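Local coordinates for protein putative enoyl-CoA hydratase/isomerase (Acinetobacter baumannii, PDB 3FDU) that probably acts on acyl-CoA thioesters as a trimeric hydratase or isomerase of the crotonase superfamily, at residues 155-158 with 159-163; 168-172 with 173-177; 209-212 with 213-217; 230-233 with 234-238. The protein carries 4 engineered substitutions. One frame throughout, in Å; residues are numbered along the deposited sequence.

Interaction 1 of 4, residues 155-158 with 159-163; sequences AGYH and KAAEL
The first turn of helix 157-166, entered through a glycine that separates it from helix 147-155, shows how one helix is started at the end of another within a crotonase-type trimer. G156, at the N-cap position, offers its carbonyl O to A160 N at 3.1 Å, almost in line with its C=O bond, and Y157 O receives A161 N at 2.8 Å in the same manner. G156 has a positive phi (94°), backbone geometry readily adopted by a residue without a side chain. Water 1 bridges the break: it donates to A155 O and accepts from K159 N, a first-turn amide. On one flank, with CG turned opposite the backbone N (chi1 -174°), the Y157 ring swings along the helix and approaches the methyl of A161 obliquely, CE2 lying 4.0 Å from CB; its OH is bound by D122 of the second subunit. The H158 ring likewise leaves the turn, ND1 pairing with G179 O of the second subunit, whereas H158 O accepts both E162 N and N182 ND2 of that subunit. Along the other flank the K159 chain bends at chi2 and chi3, curling toward the next turn. The E162 carboxylate is held by two lysines and by N182 of the second subunit, whose ND2 donates to OE2: K168 forms a salt bridge with OE1, while K159 NZ reaches OE2 from the syn side at 2.8 Å, 30° out of the carboxylate plane.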
# COMPACT_ATOMS: atom_id res chain seq x y z
N ALA A 155 1.66 4.23 -2.05
CA ALA A 155 1.00 5.26 -1.23
C ALA A 155 -0.41 4.89 -0.80
O ALA A 155 -0.98 5.57 0.05
CB ALA A 155 0.99 6.60 -1.95
N GLY A 156 -1.00 3.84 -1.38
CA GLY A 156 -2.42 3.58 -1.12
C GLY A 156 -3.24 4.25 -2.24
O GLY A 156 -2.84 5.28 -2.76
N TYR A 157 -4.40 3.70 -2.61
CA TYR A 157 -5.18 4.31 -3.71
C TYR A 157 -5.60 5.78 -3.44
O TYR A 157 -5.38 6.65 -4.29
CB TYR A 157 -6.44 3.47 -4.02
CG TYR A 157 -7.17 4.02 -5.24
CD1 TYR A 157 -6.93 3.50 -6.52
CD2 TYR A 157 -8.09 5.07 -5.12
CE1 TYR A 157 -7.60 4.01 -7.63
CE2 TYR A 157 -8.77 5.60 -6.24
CZ TYR A 157 -8.50 5.06 -7.48
OH TYR A 157 -9.14 5.56 -8.59
N HIS A 158 -6.19 6.08 -2.28
CA HIS A 158 -6.68 7.44 -2.03
C HIS A 158 -5.59 8.50 -2.16
O HIS A 158 -5.80 9.56 -2.75
CB HIS A 158 -7.35 7.55 -0.64
CG HIS A 158 -8.74 6.97 -0.61
ND1 HIS A 158 -9.29 6.39 0.53
CD2 HIS A 158 -9.70 6.90 -1.56
CE1 HIS A 158 -10.51 5.97 0.26
NE2 HIS A 158 -10.79 6.28 -0.99
N LYS A 159 -4.42 8.26 -1.56
CA LYS A 159 -3.37 9.27 -1.64
C LYS A 159 -2.80 9.37 -3.04
O LYS A 159 -2.46 10.46 -3.50
CB LYS A 159 -2.22 9.01 -0.63
CG LYS A 159 -1.20 10.15 -0.55
CD LYS A 159 -1.85 11.52 -0.06
CE LYS A 159 -2.74 11.29 1.21
NZ LYS A 159 -3.36 12.51 1.87
N ALA A 160 -2.66 8.23 -3.71
CA ALA A 160 -2.13 8.27 -5.07
C ALA A 160 -3.11 9.08 -5.95
O ALA A 160 -2.70 9.88 -6.78
CB ALA A 160 -1.94 6.83 -5.65
N ALA A 161 -4.41 8.83 -5.79
CA ALA A 161 -5.38 9.60 -6.59
C ALA A 161 -5.31 11.10 -6.26
O ALA A 161 -5.38 11.95 -7.16
CB ALA A 161 -6.81 9.05 -6.38
N GLU A 162 -5.13 11.46 -4.98
CA GLU A 162 -4.96 12.90 -4.63
C GLU A 162 -3.76 13.59 -5.31
O GLU A 162 -3.86 14.69 -5.90
CB GLU A 162 -4.92 13.07 -3.08
CG GLU A 162 -4.52 14.48 -2.55
CD GLU A 162 -4.40 14.51 -1.03
OE1 GLU A 162 -3.90 15.52 -0.57
OE2 GLU A 162 -4.73 13.54 -0.31
N LEU A 163 -2.62 12.92 -5.33
CA LEU A 163 -1.44 13.53 -5.94
C LEU A 163 -1.53 13.51 -7.45
O LEU A 163 -1.07 14.44 -8.11
CB LEU A 163 -0.17 12.80 -5.50
CG LEU A 163 0.11 12.74 -3.96
CD1 LEU A 163 1.38 11.91 -3.58
CD2 LEU A 163 0.21 14.18 -3.40
O HOH W 1 -3.69 6.20 0.38

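Interaction 2 of 4, residues 168-172 with 173-177; sequences KKFNA and ETALQ
N171 and T174 meet in an asparagine N-cap at the start of helix 172-177: N171 OD1 accepts T174 N at 2.9 Å, with the donor nearly on the extension of the side-chain C=O bond (178°). A chi1 of 57° sets CG between the backbone N and the carbonyl carbon, folding the amide back over the helix start. The main-chain O of the same residue takes A175 N at 3.1 Å, so N171 holds two successive amides of the first turn. Water 2 accepts from N171 N and hydrogen-bonds to T174 OG1, linking the two residues a second time. Just before the cap, F170 crosses T174 at about a right angle, its CD1 3.7 Å from CG2, and the methyl of A175 sits at the ring edge, CB 3.8 Å from CE1. The ring of F132 meets F170 nearly parallel, and backbone bonds between these two residues anchor strand 169-170 in its sheet. Polar capping and apolar packing thus share one turn, the N171 carboxamide standing in for a carbonyl that a preceding turn would have supplied.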
# COMPACT_ATOMS: atom_id res chain seq x y z
N LYS A 168 -1.11 18.59 -7.46
CA LYS A 168 -0.59 19.65 -6.57
C LYS A 168 0.88 19.46 -6.14
O LYS A 168 1.43 18.33 -6.15
CB LYS A 168 -1.47 19.73 -5.32
CG LYS A 168 -1.41 18.45 -4.43
CD LYS A 168 -2.57 18.56 -3.40
CE LYS A 168 -2.36 17.69 -2.21
NZ LYS A 168 -3.62 17.83 -1.41
N LYS A 169 1.51 20.56 -5.72
CA LYS A 169 2.83 20.47 -5.11
C LYS A 169 2.64 19.94 -3.68
O LYS A 169 1.55 20.05 -3.06
CB LYS A 169 3.58 21.84 -5.16
CG LYS A 169 4.03 22.24 -6.56
CD LYS A 169 4.62 23.63 -6.65
CE LYS A 169 5.12 23.93 -8.08
NZ LYS A 169 6.13 22.90 -8.58
N PHE A 170 3.67 19.28 -3.18
CA PHE A 170 3.61 18.66 -1.85
C PHE A 170 5.00 18.59 -1.22
O PHE A 170 6.01 18.61 -1.93
CB PHE A 170 2.86 17.30 -1.84
CG PHE A 170 3.51 16.18 -2.72
CD1 PHE A 170 4.39 15.22 -2.15
CD2 PHE A 170 3.20 16.08 -4.09
CE1 PHE A 170 4.96 14.18 -2.94
CE2 PHE A 170 3.75 15.03 -4.89
CZ PHE A 170 4.67 14.11 -4.31
N ASN A 171 5.06 18.55 0.13
CA ASN A 171 6.33 18.76 0.77
C ASN A 171 6.95 17.42 1.17
O ASN A 171 6.42 16.34 0.80
CB ASN A 171 6.19 19.67 2.00
CG ASN A 171 5.19 19.12 3.02
OD1 ASN A 171 4.99 17.90 3.11
ND2 ASN A 171 4.54 20.00 3.78
N ALA A 172 8.08 17.46 1.87
CA ALA A 172 8.76 16.19 2.20
C ALA A 172 7.94 15.35 3.19
O ALA A 172 7.96 14.13 3.14
CB ALA A 172 10.20 16.44 2.72
N GLU A 173 7.19 15.98 4.09
CA GLU A 173 6.39 15.22 5.05
C GLU A 173 5.27 14.46 4.36
O GLU A 173 4.95 13.34 4.74
CB GLU A 173 5.82 16.16 6.13
CG GLU A 173 6.86 16.77 7.07
CD GLU A 173 7.81 17.81 6.42
OE1 GLU A 173 7.47 18.47 5.39
OE2 GLU A 173 8.93 17.97 6.98
N THR A 174 4.63 15.08 3.38
CA THR A 174 3.63 14.39 2.55
C THR A 174 4.29 13.22 1.78
O THR A 174 3.72 12.14 1.75
CB THR A 174 2.95 15.37 1.54
OG1 THR A 174 2.18 16.34 2.29
CG2 THR A 174 1.98 14.62 0.54
N ALA A 175 5.46 13.45 1.19
CA ALA A 175 6.13 12.42 0.41
C ALA A 175 6.53 11.29 1.33
O ALA A 175 6.45 10.13 0.95
CB ALA A 175 7.41 12.98 -0.31
N LEU A 176 6.91 11.62 2.56
CA LEU A 176 7.29 10.57 3.56
C LEU A 176 6.05 9.76 4.00
O LEU A 176 6.08 8.55 4.05
CB LEU A 176 7.97 11.24 4.79
CG LEU A 176 8.41 10.31 5.92
CD1 LEU A 176 9.74 9.63 5.62
CD2 LEU A 176 8.52 11.07 7.22
N GLN A 177 4.93 10.43 4.29
CA GLN A 177 3.69 9.70 4.59
C GLN A 177 3.21 8.77 3.47
O GLN A 177 2.58 7.74 3.76
CB GLN A 177 2.54 10.66 4.97
CG GLN A 177 2.83 11.40 6.25
CD GLN A 177 1.65 12.21 6.80
OE1 GLN A 177 1.44 13.36 6.43
NE2 GLN A 177 0.91 11.61 7.75
O HOH W 2 2.48 18.79 1.25

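Interaction 3 of 4, residues 209-212 with 213-217; sequences QTKA and LMKHD
K211 and K215, one turn apart near the C-terminal end of helix 204-214, are joined by a backbone bond from K215 N to K211 O of 2.9 Å, and K211 NZ forms a salt bridge with D122. The N-H of that backbone bond is bent to 143° as K215 leaves helical geometry (psi 42°). Two regular bonds precede it, from L213 N to Q209 O and from M214 N to T210 O. Water 3 accepts from K211 NZ at 2.8 Å and, weakly, from K215 NZ at 3.2 Å. The ammonium groups stay 4.9 Å apart; the D122 carboxylate probably offsets the charge of K211, while A96 O accepts an N-H of K215. The lysine chains run side by side in the same direction, their aliphatic parts touching at K211 CE and K215 CD, 3.7 Å apart; K211 is fully extended, whereas K215 bends at chi3. T210 and M214 also lie alongside one another, CG2 being 4.1 Å from SD. Q209, bent at chi2 (73°), brings its amide NE2 to 3.7 Å from L213 CG, so a polar head rests against a branched apolar one. The turn ends just ahead of helix 218-236 and packs on three helices of the third subunit: Q209 on I231 of its helix 218-236, L213 and M214 on S148 and V152 of helix 147-155, and K215 on Y157 of helix 157-166.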
# COMPACT_ATOMS: atom_id res chain seq x y z
N GLN A 209 20.17 -11.06 -4.97
CA GLN A 209 19.09 -12.06 -4.91
C GLN A 209 17.84 -11.53 -4.17
O GLN A 209 16.71 -11.85 -4.49
CB GLN A 209 19.61 -13.29 -4.17
CG GLN A 209 18.54 -14.24 -3.88
CD GLN A 209 18.12 -14.92 -5.14
OE1 GLN A 209 18.79 -15.88 -5.59
NE2 GLN A 209 17.03 -14.44 -5.76
N THR A 210 18.05 -10.73 -3.14
CA THR A 210 16.94 -10.21 -2.36
C THR A 210 16.12 -9.23 -3.22
O THR A 210 14.88 -9.28 -3.25
CB THR A 210 17.49 -9.45 -1.16
OG1 THR A 210 18.20 -10.37 -0.32
CG2 THR A 210 16.34 -8.78 -0.36
N LYS A 211 16.84 -8.34 -3.90
CA LYS A 211 16.21 -7.41 -4.83
C LYS A 211 15.46 -8.13 -5.98
O LYS A 211 14.32 -7.76 -6.36
CB LYS A 211 17.23 -6.37 -5.38
CG LYS A 211 16.50 -5.32 -6.27
CD LYS A 211 17.37 -4.07 -6.56
CE LYS A 211 16.67 -3.18 -7.62
NZ LYS A 211 17.52 -1.88 -7.74
N ALA A 212 16.04 -9.20 -6.51
CA ALA A 212 15.42 -9.97 -7.60
C ALA A 212 14.10 -10.59 -7.14
O ALA A 212 13.11 -10.56 -7.90
CB ALA A 212 16.41 -11.10 -8.13
N LEU A 213 14.07 -11.12 -5.91
CA LEU A 213 12.82 -11.64 -5.32
C LEU A 213 11.74 -10.56 -5.08
O LEU A 213 10.54 -10.79 -5.32
CB LEU A 213 13.11 -12.35 -4.01
CG LEU A 213 13.74 -13.77 -4.16
CD1 LEU A 213 14.41 -14.18 -2.82
CD2 LEU A 213 12.70 -14.82 -4.62
N MET A 214 12.17 -9.41 -4.55
CA MET A 214 11.22 -8.28 -4.32
C MET A 214 10.64 -7.80 -5.66
O MET A 214 9.50 -7.32 -5.75
CB MET A 214 11.93 -7.12 -3.62
CG MET A 214 12.52 -7.47 -2.20
SD MET A 214 13.41 -6.10 -1.37
CE MET A 214 12.05 -4.95 -1.19
N LYS A 215 11.47 -7.90 -6.70
CA LYS A 215 11.04 -7.47 -8.03
C LYS A 215 10.73 -8.65 -8.95
O LYS A 215 11.03 -8.62 -10.15
CB LYS A 215 12.07 -6.50 -8.66
CG LYS A 215 12.40 -5.36 -7.66
CD LYS A 215 13.19 -4.17 -8.32
CE LYS A 215 12.31 -3.36 -9.22
NZ LYS A 215 12.95 -2.04 -9.44
N HIS A 216 10.07 -9.64 -8.38
CA HIS A 216 9.70 -10.84 -9.10
C HIS A 216 8.75 -10.46 -10.25
O HIS A 216 8.71 -11.18 -11.20
CB HIS A 216 8.97 -11.85 -8.18
CG HIS A 216 7.64 -11.35 -7.70
ND1 HIS A 216 6.44 -11.78 -8.24
CD2 HIS A 216 7.31 -10.44 -6.74
CE1 HIS A 216 5.43 -11.17 -7.64
NE2 HIS A 216 5.93 -10.36 -6.72
N ASP A 217 7.98 -9.36 -10.14
CA ASP A 217 7.03 -8.93 -11.21
C ASP A 217 7.59 -7.87 -12.16
O ASP A 217 6.82 -7.14 -12.80
CB ASP A 217 5.75 -8.37 -10.59
CG ASP A 217 6.04 -7.22 -9.63
OD1 ASP A 217 7.23 -7.03 -9.22
OD2 ASP A 217 5.09 -6.51 -9.26
O HOH W 3 15.71 -0.48 -9.39

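Interaction 4 of 4, residues 230-233 with 234-238; sequences EIFM and QRVQS
The F232 ring, the flat group of this helical turn, meets V236 obliquely: CG2 comes to 3.4 Å from CE2 and 3.7 Å from CD2 on one flank of the ring. S142 packs against the same phenylalanine from a loop, and a bound glycerol, probably carried over from crystallisation, lies near its side chain. The E230 and Q234 chains cross one turn apart on the exposed side, their carboxylate and amide planes 67° apart; the touch is a loose one of Q234 NE2 on E230 CG (4.1 Å), not of the two polar ends. M233 folds back at chi2 and chi3, about -60° each, and its methyl CE comes within 3.7 Å of Q237 OE1, while SD faces V236 CG2. F74 of helix 68-76 covers both M233 and V236. Beneath these side chains run four consecutive helical bonds, among them V236 N to F232 O and Q237 N to M233 O, both 2.8 Å. R235 O then accepts twice from S238, through N and through OG at 3.0 Å, while the R235 guanidinium makes a salt bridge with E240. Such a sequence is characteristic of a helix C-terminus running straight into a new N-cap: helix 218-236 stops, and S238, also bonded weakly to M241 N, opens helix 239-248.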
# COMPACT_ATOMS: atom_id res chain seq x y z
N GLU A 230 2.08 4.51 -24.18
CA GLU A 230 1.18 4.61 -25.36
C GLU A 230 0.08 5.67 -25.15
O GLU A 230 -0.16 6.57 -25.99
CB GLU A 230 0.62 3.21 -25.68
CG GLU A 230 -0.40 3.20 -26.81
CD GLU A 230 -0.71 1.76 -27.31
OE1 GLU A 230 -1.09 1.65 -28.48
OE2 GLU A 230 -0.56 0.77 -26.55
N ILE A 231 -0.57 5.59 -23.99
CA ILE A 231 -1.56 6.59 -23.62
C ILE A 231 -0.96 8.01 -23.51
O ILE A 231 -1.58 8.98 -23.95
CB ILE A 231 -2.30 6.17 -22.32
CG1 ILE A 231 -3.12 4.89 -22.65
CG2 ILE A 231 -3.16 7.40 -21.73
CD1 ILE A 231 -3.69 4.21 -21.43
N PHE A 232 0.23 8.11 -22.93
CA PHE A 232 0.94 9.37 -22.75
C PHE A 232 1.17 10.06 -24.14
O PHE A 232 0.96 11.26 -24.30
CB PHE A 232 2.29 9.10 -22.05
CG PHE A 232 3.06 10.35 -21.66
CD1 PHE A 232 2.96 10.88 -20.37
CD2 PHE A 232 3.91 10.97 -22.56
CE1 PHE A 232 3.70 12.07 -19.99
CE2 PHE A 232 4.63 12.15 -22.20
CZ PHE A 232 4.53 12.69 -20.91
N MET A 233 1.61 9.28 -25.13
CA MET A 233 1.83 9.84 -26.48
C MET A 233 0.57 10.30 -27.21
O MET A 233 0.61 11.29 -27.99
CB MET A 233 2.70 8.89 -27.33
CG MET A 233 4.21 8.86 -26.92
SD MET A 233 5.16 10.44 -26.98
CE MET A 233 4.95 10.78 -28.79
N GLN A 234 -0.55 9.60 -26.97
CA GLN A 234 -1.91 10.03 -27.40
C GLN A 234 -2.23 11.43 -26.88
O GLN A 234 -2.77 12.27 -27.60
CB GLN A 234 -2.99 9.07 -26.89
CG GLN A 234 -2.92 7.66 -27.52
CD GLN A 234 -3.95 6.68 -26.92
OE1 GLN A 234 -4.81 7.05 -26.11
NE2 GLN A 234 -3.85 5.44 -27.33
N ARG A 235 -1.93 11.65 -25.60
CA ARG A 235 -2.07 13.00 -25.00
C ARG A 235 -1.09 13.98 -25.54
O ARG A 235 -1.48 15.09 -25.87
CB ARG A 235 -1.91 12.94 -23.45
CG ARG A 235 -2.62 11.79 -22.81
CD ARG A 235 -4.02 12.06 -22.35
NE ARG A 235 -4.61 13.22 -22.98
CZ ARG A 235 -5.40 13.15 -24.05
NH1 ARG A 235 -5.69 11.97 -24.59
NH2 ARG A 235 -5.92 14.27 -24.55
N VAL A 236 0.19 13.61 -25.65
CA VAL A 236 1.17 14.52 -26.29
C VAL A 236 0.76 14.99 -27.74
O VAL A 236 1.02 16.15 -28.16
CB VAL A 236 2.54 13.86 -26.38
CG1 VAL A 236 3.45 14.58 -27.41
CG2 VAL A 236 3.20 13.68 -24.93
N GLN A 237 0.21 14.04 -28.50
CA GLN A 237 -0.23 14.25 -29.89
C GLN A 237 -1.64 14.79 -30.04
O GLN A 237 -2.15 14.96 -31.16
CB GLN A 237 -0.14 12.90 -30.67
CG GLN A 237 1.32 12.57 -30.90
CD GLN A 237 1.53 11.33 -31.69
OE1 GLN A 237 2.11 10.38 -31.18
NE2 GLN A 237 1.04 11.31 -32.95
N SER A 238 -2.31 15.03 -28.93
CA SER A 238 -3.68 15.49 -29.04
C SER A 238 -3.80 16.87 -29.74
O SER A 238 -2.91 17.72 -29.65
CB SER A 238 -4.38 15.48 -27.67
OG SER A 238 -3.87 16.55 -26.89

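From the N terminus onward the four contacts follow in series; each joins side chains and backbone a few residues apart along one continuous stretch, so no long loop is closed, and none encloses or crosses another. Interaction 1 starts helix 157-166, and interaction 2 follows directly, joining strand 169-170 to helix 172-177. These two touch, through a shared salt bridge and through L163 packing on F170. Interactions 3 and 4 fall near the ends of consecutive helices, 204-214 and 218-236, yet their centres lie 32 Å apart in one chain. The trimer connects what the chain keeps apart: M214 of one subunit packs on Y157 and A161 of another, and L213 on I231.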